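Local coordinates for protein CymD (Pseudomonas putida, PDB 6Z34) that forms an outer-membrane channel of the FadL family for monoaromatic hydrocarbons, which probably leave the channel sideways into the membrane by lateral diffusion, at residues M30-T38 with L151-A159; L48-V59 with V421-Y432. All blocks are in the same frame, centred on the assembly; numbering follows the deposited sequence.

Contact 1 of 2, residues M30-T38 with L151-A159; sequences MMLNPATLT and LSVGASLDA
The N-terminal plug of this FadL-family barrel meets the inner side of the wall here: P34 and A35, in the turn of an Asn-Pro-Ala sequence, sit on strand 151-159 at G154. A35 N lies 3.9 Å from G154 CA, on the side where a side chain would stand, so glycine suits a position where the turn must approach the strand backbone. The P34 ring lies over the next peptide, its CG 3.6 Å from A155 N, and A35 CB comes within 3.6 Å of S152 O. N33 prepares the turn: its OD1 accepts from A35 N as an Asx turn, while its ND2 is bonded to A21 O and L226 O.

Two residues to either side of the glycine, on the same face of the strand, stand serines. S156 OG, placed beside its own backbone N (chi1 -57°), donates to M30 O at 2.9 Å; it approaches in the carbonyl plane on a lone pair, with a C=O...O angle of 132°. The same hydroxyl is also hydrogen-bonded to S142 OG on the adjoining strand. At the other end T38 OG1 and S152 OG are 2.7 Å apart in a hydrogen bond whose direction is not fixed. Beyond S156, the M31 methyl CE rests 3.9 Å from D158 OD2, an oxygen held by salt bridges to R138 and R223.

Short hydroxyl side chains thus reach plug atoms without pushing the two backbones apart, and the buried carbonyl of M30 is satisfied by the wall. The two arginines probably keep D158 ionised, so that the thioether chain of M31 would pack beside a charge that is largely compensated.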
loop_
_atom_site.group_PDB
_atom_site.type_symbol
_atom_site.label_atom_id
_atom_site.label_comp_id
_atom_site.label_asym_id
_atom_site.label_seq_id
_atom_site.Cartn_x
_atom_site.Cartn_y
_atom_site.Cartn_z
ATOM N N MET A 30 -13.570 0.017 4.977
ATOM C CA MET A 30 -13.529 0.876 3.796
ATOM C C MET A 30 -12.419 0.478 2.820
ATOM O O MET A 30 -12.572 0.590 1.594
ATOM C CB MET A 30 -13.311 2.338 4.229
ATOM C CG MET A 30 -14.566 3.140 4.349
ATOM S SD MET A 30 -14.381 4.871 4.822
ATOM C CE MET A 30 -13.323 4.777 6.245
ATOM N N MET A 31 -11.281 0.048 3.359
ATOM C CA MET A 31 -10.112 -0.247 2.544
ATOM C C MET A 31 -9.839 -1.734 2.445
ATOM O O MET A 31 -8.796 -2.116 1.920
ATOM C CB MET A 31 -8.875 0.457 3.098
ATOM C CG MET A 31 -8.911 1.977 2.973
ATOM S SD MET A 31 -8.911 2.571 1.262
ATOM C CE MET A 31 -7.620 1.582 0.561
ATOM N N LEU A 32 -10.727 -2.583 2.962
ATOM C CA LEU A 32 -10.531 -4.021 2.809
ATOM C C LEU A 32 -11.793 -4.601 2.199
ATOM O O LEU A 32 -11.946 -4.630 0.967
ATOM C CB LEU A 32 -10.191 -4.696 4.136
ATOM C CG LEU A 32 -9.365 -5.974 3.915
ATOM C CD1 LEU A 32 -8.363 -6.157 5.043
ATOM C CD2 LEU A 32 -10.215 -7.228 3.738
ATOM N N ASN A 33 -12.721 -5.034 3.044
ATOM C CA ASN A 33 -14.034 -5.450 2.559
ATOM C C ASN A 33 -15.053 -4.497 3.160
ATOM O O ASN A 33 -15.415 -4.620 4.347
ATOM C CB ASN A 33 -14.347 -6.907 2.899
ATOM C CG ASN A 33 -15.713 -7.363 2.346
ATOM O OD1 ASN A 33 -16.383 -6.632 1.586
ATOM N ND2 ASN A 33 -16.126 -8.574 2.722
ATOM N N PRO A 34 -15.518 -3.514 2.393
ATOM C CA PRO A 34 -16.485 -2.553 2.938
ATOM C C PRO A 34 -17.797 -3.186 3.376
ATOM O O PRO A 34 -18.530 -2.561 4.149
ATOM C CB PRO A 34 -16.689 -1.560 1.781
ATOM C CG PRO A 34 -16.032 -2.175 0.582
ATOM C CD PRO A 34 -15.008 -3.125 1.068
ATOM N N ALA A 35 -18.110 -4.415 2.951
ATOM C CA ALA A 35 -19.319 -5.061 3.459
ATOM C C ALA A 35 -19.255 -5.236 4.968
ATOM O O ALA A 35 -20.304 -5.286 5.624
ATOM C CB ALA A 35 -19.545 -6.417 2.782
ATOM N N THR A 36 -18.043 -5.277 5.552
ATOM C CA THR A 36 -17.961 -5.501 6.997
ATOM C C THR A 36 -18.409 -4.288 7.803
ATOM O O THR A 36 -18.604 -4.414 9.017
ATOM C CB THR A 36 -16.548 -5.887 7.439
ATOM O OG1 THR A 36 -15.621 -4.869 7.060
ATOM C CG2 THR A 36 -16.130 -7.289 6.857
ATOM N N LEU A 37 -18.561 -3.123 7.164
ATOM C CA LEU A 37 -19.017 -1.939 7.876
ATOM C C LEU A 37 -20.421 -2.094 8.434
ATOM O O LEU A 37 -20.746 -1.434 9.422
ATOM C CB LEU A 37 -18.969 -0.727 6.959
ATOM C CG LEU A 37 -17.585 -0.417 6.416
ATOM C CD1 LEU A 37 -17.713 0.621 5.318
ATOM C CD2 LEU A 37 -16.693 0.038 7.569
ATOM N N THR A 38 -21.257 -2.960 7.849
ATOM C CA THR A 38 -22.562 -3.218 8.463
ATOM C C THR A 38 -22.448 -3.877 9.835
ATOM O O THR A 38 -23.438 -3.884 10.572
ATOM C CB THR A 38 -23.467 -4.063 7.542
ATOM O OG1 THR A 38 -22.883 -5.351 7.284
ATOM C CG2 THR A 38 -23.702 -3.345 6.242
ATOM N N LEU A 151 -26.910 -11.615 4.304
ATOM C CA LEU A 151 -26.117 -11.057 3.218
ATOM C C LEU A 151 -25.878 -9.561 3.416
ATOM O O LEU A 151 -26.828 -8.793 3.602
ATOM C CB LEU A 151 -26.807 -11.299 1.872
ATOM C CG LEU A 151 -26.035 -10.621 0.731
ATOM C CD1 LEU A 151 -24.685 -11.304 0.505
ATOM C CD2 LEU A 151 -26.838 -10.607 -0.548
ATOM N N SER A 152 -24.603 -9.156 3.370
ATOM C CA SER A 152 -24.188 -7.759 3.353
ATOM C C SER A 152 -23.333 -7.515 2.119
ATOM O O SER A 152 -22.461 -8.331 1.792
ATOM C CB SER A 152 -23.381 -7.394 4.596
ATOM O OG SER A 152 -24.232 -7.004 5.655
ATOM N N VAL A 153 -23.573 -6.393 1.443
ATOM C CA VAL A 153 -22.762 -5.958 0.317
ATOM C C VAL A 153 -22.164 -4.585 0.617
ATOM O O VAL A 153 -22.698 -3.806 1.412
ATOM C CB VAL A 153 -23.574 -5.908 -0.987
ATOM C CG1 VAL A 153 -24.072 -7.307 -1.384
ATOM C CG2 VAL A 153 -24.718 -4.906 -0.854
ATOM N N GLY A 154 -21.047 -4.285 -0.056
ATOM C CA GLY A 154 -20.355 -3.025 0.146
ATOM C C GLY A 154 -19.385 -2.716 -0.976
ATOM O O GLY A 154 -18.851 -3.613 -1.646
ATOM N N ALA A 155 -19.133 -1.421 -1.149
ATOM C CA ALA A 155 -18.257 -0.961 -2.208
ATOM C C ALA A 155 -17.581 0.317 -1.752
ATOM O O ALA A 155 -18.075 1.012 -0.849
ATOM C CB ALA A 155 -19.009 -0.709 -3.517
ATOM N N SER A 156 -16.418 0.587 -2.359
ATOM C CA SER A 156 -15.723 1.852 -2.202
ATOM C C SER A 156 -15.251 2.314 -3.570
ATOM O O SER A 156 -14.966 1.497 -4.452
ATOM C CB SER A 156 -14.510 1.737 -1.291
ATOM O OG SER A 156 -14.880 1.247 -0.031
ATOM N N LEU A 157 -15.180 3.632 -3.745
ATOM C CA LEU A 157 -14.493 4.238 -4.877
ATOM C C LEU A 157 -13.400 5.137 -4.326
ATOM O O LEU A 157 -13.691 6.090 -3.591
ATOM C CB LEU A 157 -15.449 5.035 -5.760
ATOM C CG LEU A 157 -14.705 5.713 -6.906
ATOM C CD1 LEU A 157 -14.734 4.815 -8.145
ATOM C CD2 LEU A 157 -15.279 7.078 -7.198
ATOM N N ASP A 158 -12.147 4.823 -4.656
ATOM C CA ASP A 158 -11.016 5.599 -4.160
ATOM C C ASP A 158 -10.631 6.697 -5.144
ATOM O O ASP A 158 -10.448 6.431 -6.338
ATOM C CB ASP A 158 -9.788 4.724 -3.920
ATOM C CG ASP A 158 -10.044 3.561 -2.998
ATOM O OD1 ASP A 158 -11.136 3.478 -2.370
ATOM O OD2 ASP A 158 -9.108 2.730 -2.893
ATOM N N ALA A 159 -10.499 7.925 -4.634
ATOM C CA ALA A 159 -9.592 8.892 -5.241
ATOM C C ALA A 159 -8.211 8.613 -4.674
ATOM O O ALA A 159 -8.061 8.422 -3.459
ATOM C CB ALA A 159 -10.006 10.328 -4.938
#

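Contact 2 of 2, residues L48-V59 with V421-Y432; sequences LGMDIITAELEV and VSHSQIVTSISY
I53 and V427 form the apolar centre, side by side and pointing the same way from a non-hydrogen-bonded pair, with I53 CG1 3.8 Å from V427 CG2. The other branch of I53, CG2, meets the extended chain of Q425 at CG, 4.0 Å off. Beta-branched residues suit such extended strands, and I52, T54, I426 and T428 continue the pattern on the opposite face. Farther along that face M50 CG touches I430 CG2 at 4.0 Å, and L48 CD1 lies at the edge of the Y432 ring.

Backbone bonds join the hydrogen-bonded pairs from L48-Y432 to E58-S422, the strands running antiparallel at 174°. G49 opposite S431 lets the CA atoms come to 3.8 Å.

Polar groups lie beyond the centre in both directions. S429 OG donates to D51 OD1 at 2.6 Å, on the syn side but 32° out of the carboxylate plane, while D51 OD2 is bonded to Q14. Toward the far end, H423, with CG opposite its backbone N (chi1 -169°), reaches across toward strand 48-58, and ND1 donates at 3.0 Å to E56 O, which lies near the ring plane. S424 N reaches that oxygen from the other face of its plane, so two donors grip it. S422 OG reaches E58 OE1 at 2.7 Å, from above the carboxylate plane, although S422 is poorly ordered.

These strands, first and last in the barrel wall, close it. Strand 80-91 pairs with the other edge of strand 48-58, and strand 393-404 with the other edge of strand 422-432, where D393 bonds the Y432 hydroxyl. Helix 10-15 packs through P11 and Q14 against V427, S429 and S431.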
loop_
_atom_site.group_PDB
_atom_site.type_symbol
_atom_site.label_atom_id
_atom_site.label_comp_id
_atom_site.label_asym_id
_atom_site.label_seq_id
_atom_site.Cartn_x
_atom_site.Cartn_y
_atom_site.Cartn_z
ATOM N N LEU A 48 -8.903 7.947 14.195
ATOM C CA LEU A 48 -7.624 8.618 14.068
ATOM C C LEU A 48 -6.575 7.590 14.376
ATOM O O LEU A 48 -6.618 6.985 15.455
ATOM C CB LEU A 48 -7.414 9.739 15.086
ATOM C CG LEU A 48 -8.129 11.038 15.195
ATOM C CD1 LEU A 48 -9.504 10.739 15.760
ATOM C CD2 LEU A 48 -7.283 11.835 16.161
ATOM N N GLY A 49 -5.595 7.466 13.495
ATOM C CA GLY A 49 -4.536 6.521 13.776
ATOM C C GLY A 49 -3.389 6.720 12.819
ATOM O O GLY A 49 -3.454 7.539 11.895
ATOM N N MET A 50 -2.341 5.932 13.044
ATOM C CA MET A 50 -1.189 5.957 12.165
ATOM C C MET A 50 -0.450 4.635 12.251
ATOM O O MET A 50 -0.538 3.908 13.248
ATOM C CB MET A 50 -0.246 7.096 12.527
ATOM C CG MET A 50 0.307 6.956 13.913
ATOM S SD MET A 50 1.018 8.519 14.404
ATOM C CE MET A 50 -0.343 9.622 14.039
ATOM N N ASP A 51 0.300 4.353 11.186
ATOM C CA ASP A 51 1.275 3.277 11.142
ATOM C C ASP A 51 2.667 3.885 11.206
ATOM O O ASP A 51 2.940 4.910 10.570
ATOM C CB ASP A 51 1.133 2.442 9.866
ATOM C CG ASP A 51 -0.083 1.519 9.888
ATOM O OD1 ASP A 51 -0.876 1.574 10.858
ATOM O OD2 ASP A 51 -0.251 0.746 8.921
ATOM N N ILE A 52 3.535 3.254 11.986
ATOM C CA ILE A 52 4.908 3.681 12.181
ATOM C C ILE A 52 5.776 2.514 11.747
ATOM O O ILE A 52 5.863 1.496 12.451
ATOM C CB ILE A 52 5.187 4.072 13.637
ATOM C CG1 ILE A 52 4.045 4.945 14.170
ATOM C CG2 ILE A 52 6.507 4.772 13.737
ATOM C CD1 ILE A 52 4.371 5.669 15.424
ATOM N N ILE A 53 6.394 2.644 10.580
ATOM C CA ILE A 53 7.147 1.569 9.960
ATOM C C ILE A 53 8.626 1.905 10.063
ATOM O O ILE A 53 9.077 2.912 9.507
ATOM C CB ILE A 53 6.738 1.369 8.495
ATOM C CG1 ILE A 53 5.258 1.010 8.420
ATOM C CG2 ILE A 53 7.627 0.281 7.834
ATOM C CD1 ILE A 53 4.442 1.926 7.533
ATOM N N THR A 54 9.372 1.065 10.774
ATOM C CA THR A 54 10.825 1.086 10.775
ATOM C C THR A 54 11.338 -0.195 10.130
ATOM O O THR A 54 10.852 -1.291 10.433
ATOM C CB THR A 54 11.374 1.216 12.195
ATOM O OG1 THR A 54 10.772 0.217 13.027
ATOM C CG2 THR A 54 11.061 2.599 12.753
ATOM N N ALA A 55 12.312 -0.059 9.241
ATOM C CA ALA A 55 12.843 -1.199 8.516
ATOM C C ALA A 55 14.349 -1.291 8.707
ATOM O O ALA A 55 15.007 -0.326 9.104
ATOM C CB ALA A 55 12.505 -1.114 7.029
ATOM N N GLU A 56 14.883 -2.479 8.423
ATOM C CA GLU A 56 16.304 -2.763 8.555
ATOM C C GLU A 56 16.671 -3.783 7.490
ATOM O O GLU A 56 15.886 -4.684 7.190
ATOM C CB GLU A 56 16.658 -3.306 9.948
ATOM C CG GLU A 56 17.837 -4.281 9.964
ATOM C CD GLU A 56 17.839 -5.194 11.177
ATOM O OE1 GLU A 56 17.260 -4.814 12.220
ATOM O OE2 GLU A 56 18.422 -6.295 11.084
ATOM N N LEU A 57 17.862 -3.646 6.922
ATOM C CA LEU A 57 18.272 -4.538 5.850
ATOM C C LEU A 57 19.718 -4.944 6.070
ATOM O O LEU A 57 20.608 -4.091 6.088
ATOM C CB LEU A 57 18.076 -3.864 4.492
ATOM C CG LEU A 57 18.882 -4.327 3.299
ATOM C CD1 LEU A 57 18.638 -5.802 3.055
ATOM C CD2 LEU A 57 18.421 -3.518 2.103
ATOM N N GLU A 58 19.937 -6.250 6.235
ATOM C CA GLU A 58 21.255 -6.821 6.493
ATOM C C GLU A 58 21.917 -7.237 5.185
ATOM O O GLU A 58 21.262 -7.802 4.301
ATOM C CB GLU A 58 21.131 -8.033 7.423
ATOM C CG GLU A 58 20.437 -7.748 8.756
ATOM C CD GLU A 58 19.104 -8.470 8.893
ATOM O OE1 GLU A 58 19.082 -9.560 9.506
ATOM O OE2 GLU A 58 18.074 -7.948 8.405
ATOM N N VAL A 59 23.222 -6.968 5.084
ATOM C CA VAL A 59 24.044 -7.259 3.895
ATOM C C VAL A 59 23.280 -7.087 2.581
ATOM O O VAL A 59 23.785 -6.506 1.623
ATOM C CB VAL A 59 24.661 -8.678 3.970
ATOM C CG1 VAL A 59 25.468 -8.983 2.712
ATOM C CG2 VAL A 59 25.536 -8.826 5.209
ATOM N N VAL A 421 20.711 -11.804 1.558
ATOM C CA VAL A 421 20.013 -10.582 1.956
ATOM C C VAL A 421 19.054 -10.939 3.080
ATOM O O VAL A 421 18.390 -11.977 3.038
ATOM C CB VAL A 421 19.258 -9.929 0.774
ATOM C CG1 VAL A 421 18.059 -9.139 1.275
ATOM C CG2 VAL A 421 20.178 -9.024 -0.029
ATOM N N SER A 422 18.987 -10.086 4.094
ATOM C CA SER A 422 18.049 -10.279 5.187
ATOM C C SER A 422 17.297 -8.976 5.409
ATOM O O SER A 422 17.910 -7.906 5.471
ATOM C CB SER A 422 18.774 -10.724 6.459
ATOM O OG SER A 422 17.860 -10.937 7.519
ATOM N N HIS A 423 15.973 -9.064 5.519
ATOM C CA HIS A 423 15.120 -7.887 5.610
ATOM C C HIS A 423 14.208 -8.017 6.820
ATOM O O HIS A 423 13.448 -8.984 6.922
ATOM C CB HIS A 423 14.297 -7.708 4.332
ATOM C CG HIS A 423 13.608 -6.385 4.243
ATOM N ND1 HIS A 423 14.069 -5.261 4.894
ATOM C CD2 HIS A 423 12.481 -6.008 3.594
ATOM C CE1 HIS A 423 13.260 -4.246 4.646
ATOM N NE2 HIS A 423 12.287 -4.674 3.860
ATOM N N SER A 424 14.280 -7.042 7.725
ATOM C CA SER A 424 13.510 -7.031 8.962
ATOM C C SER A 424 12.676 -5.755 9.040
ATOM O O SER A 424 13.158 -4.658 8.736
ATOM C CB SER A 424 14.444 -7.143 10.175
ATOM O OG SER A 424 13.780 -6.813 11.380
ATOM N N GLN A 425 11.418 -5.890 9.447
ATOM C CA GLN A 425 10.525 -4.743 9.414
ATOM C C GLN A 425 9.521 -4.823 10.553
ATOM O O GLN A 425 8.897 -5.869 10.769
ATOM C CB GLN A 425 9.806 -4.669 8.069
ATOM C CG GLN A 425 8.832 -3.535 7.967
ATOM C CD GLN A 425 8.042 -3.578 6.681
ATOM O OE1 GLN A 425 6.908 -4.075 6.646
ATOM N NE2 GLN A 425 8.634 -3.052 5.609
ATOM N N ILE A 426 9.367 -3.709 11.269
ATOM C CA ILE A 426 8.465 -3.605 12.409
ATOM C C ILE A 426 7.452 -2.512 12.112
ATOM O O ILE A 426 7.824 -1.358 11.858
ATOM C CB ILE A 426 9.226 -3.304 13.708
ATOM C CG1 ILE A 426 10.126 -4.482 14.079
ATOM C CG2 ILE A 426 8.256 -2.981 14.825
ATOM C CD1 ILE A 426 10.801 -4.339 15.421
ATOM N N VAL A 427 6.175 -2.870 12.156
ATOM C CA VAL A 427 5.080 -1.950 11.888
ATOM C C VAL A 427 4.300 -1.800 13.187
ATOM O O VAL A 427 3.677 -2.761 13.664
ATOM C CB VAL A 427 4.170 -2.453 10.761
ATOM C CG1 VAL A 427 3.024 -1.476 10.526
ATOM C CG2 VAL A 427 4.966 -2.660 9.497
ATOM N N THR A 428 4.348 -0.607 13.766
ATOM C CA THR A 428 3.567 -0.269 14.937
ATOM C C THR A 428 2.321 0.478 14.485
ATOM O O THR A 428 2.418 1.458 13.738
ATOM C CB THR A 428 4.371 0.598 15.903
ATOM O OG1 THR A 428 5.519 -0.124 16.341
ATOM C CG2 THR A 428 3.531 0.945 17.116
ATOM N N SER A 429 1.161 0.028 14.949
ATOM C CA SER A 429 -0.113 0.575 14.506
ATOM C C SER A 429 -0.952 0.947 15.719
ATOM O O SER A 429 -1.128 0.144 16.644
ATOM C CB SER A 429 -0.860 -0.426 13.626
ATOM O OG SER A 429 -1.872 0.202 12.864
ATOM N N ILE A 430 -1.478 2.159 15.708
ATOM C CA ILE A 430 -2.201 2.691 16.844
ATOM C C ILE A 430 -3.362 3.517 16.306
ATOM O O ILE A 430 -3.215 4.235 15.314
ATOM C CB ILE A 430 -1.245 3.499 17.745
ATOM C CG1 ILE A 430 -1.981 4.095 18.953
ATOM C CG2 ILE A 430 -0.530 4.552 16.941
ATOM C CD1 ILE A 430 -2.194 3.096 20.086
ATOM N N SER A 431 -4.536 3.366 16.916
ATOM C CA SER A 431 -5.699 4.118 16.466
ATOM C C SER A 431 -6.604 4.454 17.643
ATOM O O SER A 431 -6.599 3.787 18.677
ATOM C CB SER A 431 -6.497 3.361 15.401
ATOM O OG SER A 431 -7.332 2.396 16.004
ATOM N N TYR A 432 -7.376 5.512 17.462
ATOM C CA TYR A 432 -8.379 5.935 18.422
ATOM C C TYR A 432 -9.698 6.083 17.681
ATOM O O TYR A 432 -9.743 6.666 16.594
ATOM C CB TYR A 432 -7.989 7.253 19.118
ATOM C CG TYR A 432 -9.161 7.880 19.832
ATOM C CD1 TYR A 432 -9.872 8.909 19.244
ATOM C CD2 TYR A 432 -9.589 7.406 21.066
ATOM C CE1 TYR A 432 -10.955 9.467 19.863
ATOM C CE2 TYR A 432 -10.684 7.974 21.708
ATOM C CZ TYR A 432 -11.360 9.000 21.092
ATOM O OH TYR A 432 -12.445 9.582 21.688
#

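How the contacts relate
Along the chain the segments alternate: 30-38 of contact 1, then 48-59 of contact 2, then 151-159 and finally 421-432. Their centres lie 26 Å apart and their nearest atoms about 10 Å, so the two do not touch, yet both reach the same barrel wall. Contact 2 joins two wall strands and closes the cylinder; contact 1 joins the plug segment leading into strand 43-58 to a strand farther round the wall. Helix 10-15, earlier in the plug, packs on the inner side of contact 2. The N-terminal region therefore meets the wall at separate places, consistent with a plug fixed inside the closed barrel.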